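Local coordinates for protein pentalenene synthase (PDB 6Q4S) that probably converts farnesyl diphosphate, with magnesium, into the bicyclic sesquiterpene alcohol 7-epi-alpha-eudesmol by a 1,10-cyclisation, at residues A[24-27]-A[28-32]; A[88-91]-A[92-96]; A[101-104]-A[105-109]; A[297-300]-A[301-304]; A[306-309]-A[310-313]. All blocks are in the same frame, centred on the assembly; numbering follows the deposited sequence.

Contact 1 of 5, residues A[24-27]-A[28-32]; sequences ARHL and RWVWE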
loop_
_atom_site.group_PDB
_atom_site.type_symbol
_atom_site.label_atom_id
_atom_site.label_comp_id
_atom_site.label_asym_id
_atom_site.label_seq_id
_atom_site.Cartn_x
_atom_site.Cartn_y
_atom_site.Cartn_z
ATOM N N ALA A 24 14.958 -7.870 -27.415
ATOM C CA ALA A 24 14.290 -8.661 -28.420
ATOM C C ALA A 24 13.043 -9.378 -27.875
ATOM O O ALA A 24 12.009 -9.343 -28.486
ATOM C CB ALA A 24 15.283 -9.690 -29.035
ATOM N N ARG A 25 13.152 -10.001 -26.733
ATOM C CA ARG A 25 11.965 -10.628 -26.107
ATOM C C ARG A 25 10.887 -9.605 -25.706
ATOM O O ARG A 25 9.661 -9.855 -25.810
ATOM C CB ARG A 25 12.417 -11.416 -24.890
ATOM C CG ARG A 25 13.255 -12.627 -25.268
ATOM C CD ARG A 25 13.680 -13.402 -24.051
ATOM N NE ARG A 25 13.653 -14.844 -24.284
ATOM C CZ ARG A 25 14.542 -15.529 -25.019
ATOM N NH1 ARG A 25 15.567 -14.916 -25.628
ATOM N NH2 ARG A 25 14.402 -16.855 -25.156
ATOM N N HIS A 26 11.371 -8.478 -25.194
ATOM C CA HIS A 26 10.505 -7.372 -24.693
ATOM C C HIS A 26 9.710 -6.817 -25.833
ATOM O O HIS A 26 8.497 -6.620 -25.726
ATOM C CB HIS A 26 11.319 -6.230 -24.001
ATOM C CG HIS A 26 10.516 -4.996 -23.817
ATOM N ND1 HIS A 26 9.414 -4.980 -22.995
ATOM C CD2 HIS A 26 10.562 -3.787 -24.427
ATOM C CE1 HIS A 26 8.824 -3.806 -23.091
ATOM N NE2 HIS A 26 9.508 -3.061 -23.942
ATOM N N LEU A 27 10.354 -6.571 -26.981
ATOM C CA LEU A 27 9.609 -6.077 -28.136
ATOM C C LEU A 27 8.525 -6.986 -28.694
ATOM O O LEU A 27 7.498 -6.482 -29.200
ATOM C CB LEU A 27 10.513 -5.624 -29.292
ATOM C CG LEU A 27 11.445 -4.472 -28.948
ATOM C CD1 LEU A 27 12.476 -4.326 -30.088
ATOM C CD2 LEU A 27 10.635 -3.214 -28.709
ATOM N N ARG A 28 8.760 -8.287 -28.656
ATOM C CA ARG A 28 7.715 -9.256 -29.025
ATOM C C ARG A 28 6.576 -9.287 -28.009
ATOM O O ARG A 28 5.402 -9.384 -28.384
ATOM C CB ARG A 28 8.354 -10.636 -29.128
ATOM C CG ARG A 28 8.958 -10.784 -30.550
ATOM C CD ARG A 28 10.200 -11.622 -30.529
ATOM N NE ARG A 28 9.818 -12.919 -30.092
ATOM C CZ ARG A 28 10.535 -13.700 -29.320
ATOM N NH1 ARG A 28 11.729 -13.332 -28.881
ATOM N NH2 ARG A 28 10.017 -14.881 -28.991
ATOM N N TRP A 29 6.961 -9.173 -26.741
ATOM C CA TRP A 29 5.981 -9.116 -25.642
ATOM C C TRP A 29 5.016 -7.934 -25.766
ATOM O O TRP A 29 3.816 -8.103 -25.553
ATOM C CB TRP A 29 6.714 -9.136 -24.336
ATOM C CG TRP A 29 5.833 -9.127 -23.061
ATOM C CD1 TRP A 29 5.398 -10.229 -22.350
ATOM C CD2 TRP A 29 5.393 -7.976 -22.322
ATOM N NE1 TRP A 29 4.696 -9.817 -21.232
ATOM C CE2 TRP A 29 4.703 -8.450 -21.170
ATOM C CE3 TRP A 29 5.527 -6.604 -22.506
ATOM C CZ2 TRP A 29 4.107 -7.580 -20.234
ATOM C CZ3 TRP A 29 4.915 -5.717 -21.566
ATOM C CH2 TRP A 29 4.214 -6.224 -20.455
ATOM N N VAL A 30 5.494 -6.737 -26.101
ATOM C CA VAL A 30 4.557 -5.613 -26.207
ATOM C C VAL A 30 3.459 -5.884 -27.238
ATOM O O VAL A 30 2.285 -5.469 -27.067
ATOM C CB VAL A 30 5.164 -4.182 -26.383
ATOM C CG1 VAL A 30 6.173 -3.888 -25.291
ATOM C CG2 VAL A 30 5.769 -3.952 -27.727
ATOM N N TRP A 31 3.815 -6.563 -28.315
ATOM C CA TRP A 31 2.759 -7.068 -29.245
ATOM C C TRP A 31 1.858 -8.220 -28.757
ATOM O O TRP A 31 0.661 -8.235 -28.943
ATOM C CB TRP A 31 3.431 -7.530 -30.571
ATOM C CG TRP A 31 3.803 -6.431 -31.434
ATOM C CD1 TRP A 31 5.047 -5.877 -31.596
ATOM C CD2 TRP A 31 2.937 -5.743 -32.307
ATOM N NE1 TRP A 31 4.997 -4.879 -32.551
ATOM C CE2 TRP A 31 3.696 -4.769 -32.978
ATOM C CE3 TRP A 31 1.578 -5.826 -32.573
ATOM C CZ2 TRP A 31 3.141 -3.918 -33.902
ATOM C CZ3 TRP A 31 1.029 -4.941 -33.514
ATOM C CH2 TRP A 31 1.798 -4.016 -34.146
ATOM N N GLU A 32 2.442 -9.190 -28.132
ATOM C CA GLU A 32 1.703 -10.329 -27.601
ATOM C C GLU A 32 0.673 -9.803 -26.580
ATOM O O GLU A 32 -0.464 -10.244 -26.575
ATOM C CB GLU A 32 2.694 -11.251 -26.888
ATOM C CG GLU A 32 2.108 -12.508 -26.267
ATOM C CD GLU A 32 2.968 -13.179 -25.233
ATOM O OE1 GLU A 32 4.192 -12.944 -25.211
ATOM O OE2 GLU A 32 2.412 -13.967 -24.426
#
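H26 and V30 touch one turn apart on helix 19-32 of this all-helical terpene synthase. CG1 of V30 approaches the imidazole obliquely, at 3.4 Å from CE1 of H26. The imidazole is carried there by its first torsion, which sets CG opposite the backbone N and beside the carbonyl carbon (chi1 165°). Under this side-chain contact runs the regular i to i+4 ladder: N of V30 donates to O of H26 at 3.0 Å, and N of W29 to O of R25 at 2.9 Å. Both imidazole nitrogens of H26 are used outside the turn, ND1 with OD1 of N71 and NE2 with OH of Y45, which fixes the rotation of the ring between helices 63-79 and 39-47. W29 is held in a similar way, its NE1 bonded to E125 of helix 118-131. On the outer side of the helix, R25 and R28 run side by side in the same direction with guanidinium planes 69° apart, NH1 of R28 resting 4.0 Å from CG of R25. Farther along, the indole edge of W31 meets a carbonyl oxygen, CD1 lying 3.5 Å from O of L27.

Contact 2 of 5, residues A[88-91]-A[92-96]; sequences PDRA and DRIAE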
loop_
_atom_site.group_PDB
_atom_site.type_symbol
_atom_site.label_atom_id
_atom_site.label_comp_id
_atom_site.label_asym_id
_atom_site.label_seq_id
_atom_site.Cartn_x
_atom_site.Cartn_y
_atom_site.Cartn_z
ATOM N N PRO A 88 -14.599 12.205 -24.134
ATOM C CA PRO A 88 -14.995 13.254 -23.157
ATOM C C PRO A 88 -14.475 13.038 -21.724
ATOM O O PRO A 88 -14.000 13.988 -21.066
ATOM C CB PRO A 88 -16.534 13.189 -23.182
ATOM C CG PRO A 88 -16.874 11.825 -23.692
ATOM C CD PRO A 88 -15.777 11.455 -24.639
ATOM N N ASP A 89 -14.544 11.776 -21.289
ATOM C CA ASP A 89 -14.244 11.339 -19.911
ATOM C C ASP A 89 -12.905 10.565 -19.813
ATOM O O ASP A 89 -12.785 9.607 -19.034
ATOM C CB ASP A 89 -15.394 10.441 -19.434
ATOM C CG ASP A 89 -15.545 9.176 -20.297
ATOM O OD1 ASP A 89 -15.261 9.225 -21.531
ATOM O OD2 ASP A 89 -15.917 8.135 -19.731
ATOM N N ARG A 90 -11.927 10.980 -20.618
ATOM C CA ARG A 90 -10.607 10.367 -20.664
ATOM C C ARG A 90 -10.038 10.226 -19.216
ATOM O O ARG A 90 -9.657 9.136 -18.797
ATOM C CB ARG A 90 -9.655 11.226 -21.522
ATOM C CG ARG A 90 -8.440 10.476 -22.028
ATOM C CD ARG A 90 -7.228 11.359 -22.351
ATOM N NE ARG A 90 -6.074 10.477 -22.586
ATOM C CZ ARG A 90 -4.779 10.752 -22.378
ATOM N NH1 ARG A 90 -4.369 11.949 -21.947
ATOM N NH2 ARG A 90 -3.876 9.786 -22.616
ATOM N N ALA A 91 -10.014 11.352 -18.497
ATOM C CA ALA A 91 -9.459 11.457 -17.156
ATOM C C ALA A 91 -10.116 10.469 -16.142
ATOM O O ALA A 91 -9.391 9.828 -15.378
ATOM C CB ALA A 91 -9.487 12.891 -16.667
ATOM N N ASP A 92 -11.426 10.238 -16.246
ATOM C CA ASP A 92 -12.137 9.209 -15.468
ATOM C C ASP A 92 -11.752 7.768 -15.841
ATOM O O ASP A 92 -11.622 6.918 -14.967
ATOM C CB ASP A 92 -13.665 9.302 -15.591
ATOM C CG ASP A 92 -14.268 10.542 -14.937
ATOM O OD1 ASP A 92 -13.597 11.289 -14.166
ATOM O OD2 ASP A 92 -15.475 10.755 -15.200
ATOM N N ARG A 93 -11.601 7.479 -17.122
ATOM C CA ARG A 93 -11.131 6.161 -17.516
ATOM C C ARG A 93 -9.687 5.919 -17.025
ATOM O O ARG A 93 -9.413 4.857 -16.534
ATOM C CB ARG A 93 -11.254 5.948 -19.025
ATOM C CG ARG A 93 -10.880 4.545 -19.485
ATOM C CD ARG A 93 -11.638 3.429 -18.770
ATOM N NE ARG A 93 -11.286 2.133 -19.325
ATOM C CZ ARG A 93 -11.835 0.982 -18.967
ATOM N NH1 ARG A 93 -12.745 0.947 -18.006
ATOM N NH2 ARG A 93 -11.450 -0.156 -19.553
ATOM N N ILE A 94 -8.816 6.900 -17.118
ATOM C CA ILE A 94 -7.451 6.798 -16.592
ATOM C C ILE A 94 -7.446 6.476 -15.066
ATOM O O ILE A 94 -6.773 5.544 -14.640
ATOM C CB ILE A 94 -6.640 8.026 -16.976
ATOM C CG1 ILE A 94 -6.280 7.939 -18.489
ATOM C CG2 ILE A 94 -5.353 8.203 -16.145
ATOM C CD1 ILE A 94 -5.702 9.236 -19.004
ATOM N N ALA A 95 -8.267 7.178 -14.282
ATOM C CA ALA A 95 -8.332 6.943 -12.859
ATOM C C ALA A 95 -8.767 5.582 -12.573
ATOM O O ALA A 95 -8.271 4.970 -11.628
ATOM C CB ALA A 95 -9.296 7.923 -12.161
ATOM N N GLU A 96 -9.764 5.113 -13.327
ATOM C CA GLU A 96 -10.269 3.777 -13.206
ATOM C C GLU A 96 -9.198 2.679 -13.446
ATOM O O GLU A 96 -9.095 1.697 -12.678
ATOM C CB GLU A 96 -11.511 3.580 -14.094
ATOM C CG GLU A 96 -12.113 2.204 -14.056
ATOM C CD GLU A 96 -13.431 1.994 -14.864
ATOM O OE1 GLU A 96 -13.741 2.747 -15.854
ATOM O OE2 GLU A 96 -14.137 1.010 -14.488
#
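CD1 of I94 lies over one face of the R90 guanidinium, 3.7 Å above the plane and over its centre, 3.8 Å from both NE and CZ of R90. The R90 chain, extended as far as NE, brings the group there. The second guanidinium, that of R93, is used at its edge: OE1 of E96 lies in its plane and forms a salt bridge of 3.0 Å with NH1 of R93, although as a hydrogen bond it is weak. These side chains stand on the first two turns of helix 90-103, where D89 occupies the N-cap position without making a side-chain capping bond. The backbone closes the start of the helix, N of R93 to O of D89 at 3.1 Å and N of I94 to O of R90 at 2.9 Å. OD1 of D92 forms a salt bridge with R114 of the second subunit, while A91 packs on helix 136-161. NH2 of R90 also makes a weak hydrogen bond to the backbone O of D80, a probable magnesium ligand of the DDXXD motif. The methyl takes a face and this bond takes NH2, so the two do not compete; the link to the motif is modest.

Contact 3 of 5, residues A[101-104]-A[105-109]; sequences LIVT and PLRPA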
loop_
_atom_site.group_PDB
_atom_site.type_symbol
_atom_site.label_atom_id
_atom_site.label_comp_id
_atom_site.label_asym_id
_atom_site.label_seq_id
_atom_site.Cartn_x
_atom_site.Cartn_y
_atom_site.Cartn_z
ATOM N N LEU A 101 -4.431 -0.903 -11.411
ATOM C CA LEU A 101 -2.985 -1.105 -11.257
ATOM C C LEU A 101 -2.519 -0.964 -9.799
ATOM O O LEU A 101 -1.609 -1.672 -9.321
ATOM C CB LEU A 101 -2.249 -0.160 -12.181
ATOM C CG LEU A 101 -2.579 -0.154 -13.694
ATOM C CD1 LEU A 101 -1.732 0.934 -14.369
ATOM C CD2 LEU A 101 -2.286 -1.513 -14.253
ATOM N N ILE A 102 -3.194 -0.108 -9.045
ATOM C CA ILE A 102 -2.863 0.068 -7.653
ATOM C C ILE A 102 -3.255 -1.186 -6.846
ATOM O O ILE A 102 -2.512 -1.612 -5.963
ATOM C CB ILE A 102 -3.547 1.338 -7.035
ATOM C CG1 ILE A 102 -2.898 2.569 -7.640
ATOM C CG2 ILE A 102 -3.396 1.371 -5.503
ATOM C CD1 ILE A 102 -3.609 3.885 -7.356
ATOM N N VAL A 103 -4.400 -1.787 -7.109
ATOM C CA VAL A 103 -4.813 -2.900 -6.234
ATOM C C VAL A 103 -4.164 -4.218 -6.601
ATOM O O VAL A 103 -4.183 -5.120 -5.829
ATOM C CB VAL A 103 -6.327 -3.049 -6.168
ATOM C CG1 VAL A 103 -6.968 -1.775 -5.666
ATOM C CG2 VAL A 103 -6.960 -3.374 -7.479
ATOM N N THR A 104 -3.544 -4.327 -7.776
ATOM C CA THR A 104 -2.987 -5.618 -8.246
ATOM C C THR A 104 -1.936 -6.107 -7.274
ATOM O O THR A 104 -1.948 -7.282 -6.900
ATOM C CB THR A 104 -2.518 -5.486 -9.718
ATOM O OG1 THR A 104 -3.674 -5.447 -10.559
ATOM C CG2 THR A 104 -1.606 -6.592 -10.157
ATOM N N PRO A 105 -1.062 -5.214 -6.764
ATOM C CA PRO A 105 -0.138 -5.725 -5.753
ATOM C C PRO A 105 -0.746 -5.902 -4.396
ATOM O O PRO A 105 -0.072 -6.391 -3.514
ATOM C CB PRO A 105 0.938 -4.656 -5.662
ATOM C CG PRO A 105 0.824 -3.888 -6.948
ATOM C CD PRO A 105 -0.628 -3.915 -7.285
ATOM N N LEU A 106 -2.042 -5.591 -4.247
ATOM C CA LEU A 106 -2.716 -5.808 -2.954
ATOM C C LEU A 106 -3.632 -7.033 -2.965
ATOM O O LEU A 106 -4.547 -7.146 -2.160
ATOM C CB LEU A 106 -3.522 -4.530 -2.615
ATOM C CG LEU A 106 -2.587 -3.319 -2.396
ATOM C CD1 LEU A 106 -3.435 -2.055 -2.280
ATOM C CD2 LEU A 106 -1.655 -3.507 -1.204
ATOM N N ARG A 107 -3.397 -7.945 -3.890
ATOM C CA ARG A 107 -4.229 -9.154 -4.018
ATOM C C ARG A 107 -3.263 -10.330 -4.402
ATOM O O ARG A 107 -2.147 -10.071 -4.857
ATOM C CB ARG A 107 -5.334 -8.823 -5.038
ATOM C CG ARG A 107 -5.320 -9.556 -6.323
ATOM C CD ARG A 107 -5.627 -8.831 -7.594
ATOM N NE ARG A 107 -6.842 -8.108 -7.705
ATOM C CZ ARG A 107 -7.031 -7.220 -8.673
ATOM N NH1 ARG A 107 -6.124 -7.012 -9.650
ATOM N NH2 ARG A 107 -8.148 -6.542 -8.679
ATOM N N PRO A 108 -3.650 -11.594 -4.166
ATOM C CA PRO A 108 -2.657 -12.648 -4.415
ATOM C C PRO A 108 -2.162 -12.671 -5.880
ATOM O O PRO A 108 -2.878 -12.337 -6.803
ATOM C CB PRO A 108 -3.406 -13.930 -4.031
ATOM C CG PRO A 108 -4.292 -13.445 -2.926
ATOM C CD PRO A 108 -4.836 -12.147 -3.467
ATOM N N ALA A 109 -0.909 -12.981 -6.040
ATOM C CA ALA A 109 -0.293 -13.005 -7.354
ATOM C C ALA A 109 -1.041 -14.021 -8.211
ATOM O O ALA A 109 -1.436 -15.084 -7.700
ATOM C CB ALA A 109 1.147 -13.420 -7.206
HETATM O O HOH W 1 -2.006 -9.717 -8.052
#
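R107 folds back over V103 and T104, near the C-terminal end of helix 90-103. From its CB, 4.0 Å from O of V103, the chain runs through CG and CD, both alongside O of T104, with bends at chi2 and chi3 that return the guanidinium toward the helix. There CG2 of V103 lies over one face of the group, 3.6 Å from NH2 of R107. At the tip, NH1 comes within 3.0 Å of OG1 of T104 at too poor an angle for a hydrogen bond; OG1 is bonded to O of E100, and NH2 of R107 forms a salt bridge with the E100 carboxylate. The backbone turns tightly here. N of L106 bonds to O of V103 at 2.7 Å, approaching from above the carbonyl plane by 59°, and N of R107 reaches O of T104 only weakly. P105 has no N-H to continue the helical ladder. A water lies 2.7 Å from O of T104 and 3.0 Å from O of P108, between the turn and the following loop. L101 and P105 pack between helices 118-131 and 136-161, and V103 and R107 meet V151 of the second subunit, at the dimer interface.

Contact 4 of 5, residues A[297-300]-A[301-304]; sequences GVEA and IQHW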
loop_
_atom_site.group_PDB
_atom_site.type_symbol
_atom_site.label_atom_id
_atom_site.label_comp_id
_atom_site.label_asym_id
_atom_site.label_seq_id
_atom_site.Cartn_x
_atom_site.Cartn_y
_atom_site.Cartn_z
ATOM N N GLY A 297 21.744 -1.303 -1.466
ATOM C CA GLY A 297 20.600 -0.354 -1.469
ATOM C C GLY A 297 20.965 1.018 -1.999
ATOM O O GLY A 297 20.289 1.581 -2.881
ATOM N N VAL A 298 22.078 1.534 -1.497
ATOM C CA VAL A 298 22.585 2.827 -1.943
ATOM C C VAL A 298 22.990 2.742 -3.400
ATOM O O VAL A 298 22.695 3.637 -4.194
ATOM C CB VAL A 298 23.749 3.298 -1.024
ATOM C CG1 VAL A 298 24.363 4.590 -1.544
ATOM C CG2 VAL A 298 23.266 3.429 0.393
ATOM N N GLU A 299 23.593 1.635 -3.814
ATOM C CA GLU A 299 23.932 1.498 -5.219
ATOM C C GLU A 299 22.737 1.490 -6.165
ATOM O O GLU A 299 22.864 1.995 -7.286
ATOM C CB GLU A 299 24.859 0.294 -5.482
ATOM C CG GLU A 299 26.205 0.402 -4.781
ATOM C CD GLU A 299 27.099 -0.844 -4.978
ATOM O OE1 GLU A 299 26.939 -1.709 -5.926
ATOM O OE2 GLU A 299 27.989 -0.949 -4.134
ATOM N N ALA A 300 21.606 0.906 -5.740
ATOM C CA ALA A 300 20.393 0.935 -6.524
ATOM C C ALA A 300 19.954 2.432 -6.765
ATOM O O ALA A 300 19.527 2.757 -7.836
ATOM C CB ALA A 300 19.248 0.154 -5.814
ATOM N N ILE A 301 20.132 3.283 -5.774
ATOM C CA ILE A 301 19.818 4.704 -5.927
ATOM C C ILE A 301 20.771 5.305 -6.969
ATOM O O ILE A 301 20.321 5.924 -7.919
ATOM C CB ILE A 301 19.867 5.488 -4.617
ATOM C CG1 ILE A 301 18.890 4.912 -3.594
ATOM C CG2 ILE A 301 19.495 6.954 -4.950
ATOM C CD1 ILE A 301 19.043 5.493 -2.224
ATOM N N GLN A 302 22.074 5.009 -6.860
ATOM C CA GLN A 302 23.055 5.530 -7.829
ATOM C C GLN A 302 22.782 5.059 -9.232
ATOM O O GLN A 302 22.900 5.811 -10.224
ATOM C CB GLN A 302 24.456 5.093 -7.439
ATOM C CG GLN A 302 24.904 5.481 -6.043
ATOM C CD GLN A 302 26.301 4.899 -5.666
ATOM O OE1 GLN A 302 26.826 4.000 -6.311
ATOM N NE2 GLN A 302 26.893 5.455 -4.638
ATOM N N HIS A 303 22.381 3.805 -9.364
ATOM C CA HIS A 303 22.047 3.323 -10.678
ATOM C C HIS A 303 20.934 4.131 -11.292
ATOM O O HIS A 303 20.905 4.304 -12.528
ATOM C CB HIS A 303 21.687 1.800 -10.689
ATOM C CG HIS A 303 22.769 0.910 -10.130
ATOM N ND1 HIS A 303 22.506 -0.267 -9.458
ATOM C CD2 HIS A 303 24.120 1.039 -10.142
ATOM C CE1 HIS A 303 23.641 -0.800 -9.049
ATOM N NE2 HIS A 303 24.633 -0.015 -9.433
ATOM N N TRP A 304 19.972 4.564 -10.451
ATOM C CA TRP A 304 18.871 5.316 -10.988
ATOM C C TRP A 304 19.298 6.755 -11.389
ATOM O O TRP A 304 18.959 7.229 -12.474
ATOM C CB TRP A 304 17.668 5.311 -10.029
ATOM C CG TRP A 304 16.699 4.410 -10.567
ATOM C CD1 TRP A 304 16.487 3.053 -10.214
ATOM C CD2 TRP A 304 15.871 4.663 -11.683
ATOM N NE1 TRP A 304 15.553 2.505 -11.037
ATOM C CE2 TRP A 304 15.140 3.447 -11.948
ATOM C CE3 TRP A 304 15.645 5.792 -12.485
ATOM C CZ2 TRP A 304 14.223 3.340 -12.972
ATOM C CZ3 TRP A 304 14.702 5.686 -13.535
ATOM C CH2 TRP A 304 13.991 4.452 -13.747
HETATM O O HOH W 2 26.643 -1.772 -8.441
#
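E299 and H303, one turn apart on helix 288-313, are joined through a water as well as through the backbone. The water donates to OE1 of E299 at 2.5 Å and is hydrogen-bonded to NE2 of H303 at 2.8 Å, in the plane of the imidazole at its edge. The E299 carboxylate is shared further, OE1 in a salt bridge with R194 and OE2 in one with R295, so that three partners hold its orientation. In the backbone, N of H303 donates to O of E299 at 2.8 Å. The same carbonyl oxygen stands 3.0 Å above the H303 ring, over its centre: a chi1 of -57°, which turns CG back beside the residue's own N, lays the imidazole across it. N of Q302 bonds to O of V298 at 3.1 Å, and N of W304 to O of A300 at 3.2 Å. Next to them, the Q302 amide crosses E299 with its plane only 13° from the carboxylate plane, its OE1 4.0 Å from CG of E299. The turn is buried within the alpha-helical terpene synthase fold. V298 and I301 pack on helices 252-284 and 206-228, W304 leans on helix 183-194 and meets the ring of Y58, and the H303 ring meets that of H60.

Contact 5 of 5, residues A[306-309]-A[310-313]; sequences NGNY and EWAL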
loop_
_atom_site.group_PDB
_atom_site.type_symbol
_atom_site.label_atom_id
_atom_site.label_comp_id
_atom_site.label_asym_id
_atom_site.label_seq_id
_atom_site.Cartn_x
_atom_site.Cartn_y
_atom_site.Cartn_z
ATOM N N ASN A 306 22.313 7.963 -12.006
ATOM C CA ASN A 306 23.295 7.976 -13.109
ATOM C C ASN A 306 22.783 7.429 -14.399
ATOM O O ASN A 306 22.965 8.050 -15.499
ATOM C CB ASN A 306 24.553 7.288 -12.713
ATOM C CG ASN A 306 25.754 7.779 -13.538
ATOM O OD1 ASN A 306 26.037 8.984 -13.612
ATOM N ND2 ASN A 306 26.453 6.842 -14.161
ATOM N N GLY A 307 22.029 6.333 -14.286
ATOM C CA GLY A 307 21.524 5.661 -15.453
ATOM C C GLY A 307 20.464 6.444 -16.152
ATOM O O GLY A 307 20.348 6.445 -17.394
ATOM N N ASN A 308 19.606 7.076 -15.362
ATOM C CA ASN A 308 18.593 7.928 -15.968
ATOM C C ASN A 308 19.279 9.071 -16.757
ATOM O O ASN A 308 18.896 9.359 -17.855
ATOM C CB ASN A 308 17.627 8.539 -14.936
ATOM C CG ASN A 308 16.535 9.392 -15.617
ATOM O OD1 ASN A 308 15.683 8.890 -16.340
ATOM N ND2 ASN A 308 16.650 10.677 -15.471
ATOM N N TYR A 309 20.275 9.680 -16.158
ATOM C CA TYR A 309 20.998 10.778 -16.818
ATOM C C TYR A 309 21.613 10.340 -18.154
ATOM O O TYR A 309 21.320 10.930 -19.266
ATOM C CB TYR A 309 22.085 11.327 -15.879
ATOM C CG TYR A 309 22.928 12.378 -16.557
ATOM C CD1 TYR A 309 22.333 13.503 -17.159
ATOM C CD2 TYR A 309 24.310 12.229 -16.675
ATOM C CE1 TYR A 309 23.100 14.455 -17.811
ATOM C CE2 TYR A 309 25.081 13.195 -17.323
ATOM C CZ TYR A 309 24.464 14.298 -17.888
ATOM O OH TYR A 309 25.210 15.252 -18.543
ATOM N N GLU A 310 22.366 9.240 -18.083
ATOM C CA GLU A 310 23.076 8.730 -19.281
ATOM C C GLU A 310 22.121 8.286 -20.288
ATOM O O GLU A 310 22.391 8.443 -21.469
ATOM C CB GLU A 310 24.102 7.622 -18.954
ATOM C CG GLU A 310 25.001 7.936 -17.761
ATOM C CD GLU A 310 26.364 8.457 -18.171
ATOM O OE1 GLU A 310 26.362 9.243 -19.148
ATOM O OE2 GLU A 310 27.401 8.075 -17.528
ATOM N N TRP A 311 20.966 7.740 -19.892
ATOM C CA TRP A 311 19.937 7.420 -20.926
ATOM C C TRP A 311 19.328 8.708 -21.612
ATOM O O TRP A 311 19.011 8.733 -22.811
ATOM C CB TRP A 311 18.793 6.581 -20.275
ATOM C CG TRP A 311 17.588 6.415 -21.085
ATOM C CD1 TRP A 311 17.475 5.697 -22.180
ATOM C CD2 TRP A 311 16.280 6.963 -20.819
ATOM N NE1 TRP A 311 16.191 5.763 -22.669
ATOM C CE2 TRP A 311 15.437 6.528 -21.843
ATOM C CE3 TRP A 311 15.750 7.782 -19.806
ATOM C CZ2 TRP A 311 14.096 6.873 -21.912
ATOM C CZ3 TRP A 311 14.424 8.108 -19.861
ATOM C CH2 TRP A 311 13.605 7.667 -20.921
ATOM N N ALA A 312 19.102 9.736 -20.814
ATOM C CA ALA A 312 18.487 10.986 -21.297
ATOM C C ALA A 312 19.364 11.651 -22.386
ATOM O O ALA A 312 18.846 12.027 -23.429
ATOM C CB ALA A 312 18.237 11.930 -20.131
ATOM N N LEU A 313 20.671 11.699 -22.164
ATOM C CA LEU A 313 21.668 12.122 -23.174
ATOM C C LEU A 313 21.492 11.544 -24.582
ATOM O O LEU A 313 21.632 12.261 -25.561
ATOM C CB LEU A 313 23.081 11.794 -22.702
ATOM C CG LEU A 313 23.574 12.555 -21.480
ATOM C CD1 LEU A 313 24.966 12.058 -21.115
ATOM C CD2 LEU A 313 23.583 14.069 -21.722
#
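Four backbone bonds tie N306-Y309 to E310-L313. N of E310 donates to O of N306 at 2.9 Å and N of W311 to O of G307 at 2.9 Å; N of A312 follows to O of N308, and N of L313 to O of Y309 at 3.1 Å. Apolar contact is made by L313 against Y309. Its CD1 sits over one face of the phenol ring, 4.3 Å from the centroid and 26° off the normal, a CH-pi contact, while CD2 lies 3.9 Å from CZ of Y309. A trans first torsion in Y309 (chi1 175°) swings the ring under the leucine, and its OH is bonded to the backbone N of F7 in the N-terminal stretch. These residues lie toward the C-terminal end of helix 288-313, in the terpene synthase fold whose helices surround the active site. Polar side chains make the remaining contacts: ND2 of N308 bonds to OD1 of N223, a probable magnesium ligand on helix 206-228, which would make N308 a second-shell residue there. The oxygen OD1 of N308 meets the indole edge of W311, 3.6 Å from CE3, with amide and ring planes 51° apart. On another side, the amide of N306 crosses the E310 carboxylate, ND2 and OE2 being 3.7 Å apart.

From the N terminus, contact 1 comes first, within helix 19-32, which packs on helices 39-47, 63-79 and 118-131. Contacts 2 and 3 follow on helix 90-103, at its start and at its end, with centres about 20 Å apart; both also meet the second subunit. Contacts 4 and 5 lie in succession on helix 288-313, their segments close in sequence and their centres about 13 Å apart. All five are local, each within a continuous stretch, so none closes a long loop, and they run in series without nesting or crossing. Contact 2 lies across the chain's centre from contacts 4 and 5, yet contacts 2 and 5 each reach a probable metal-binding residue.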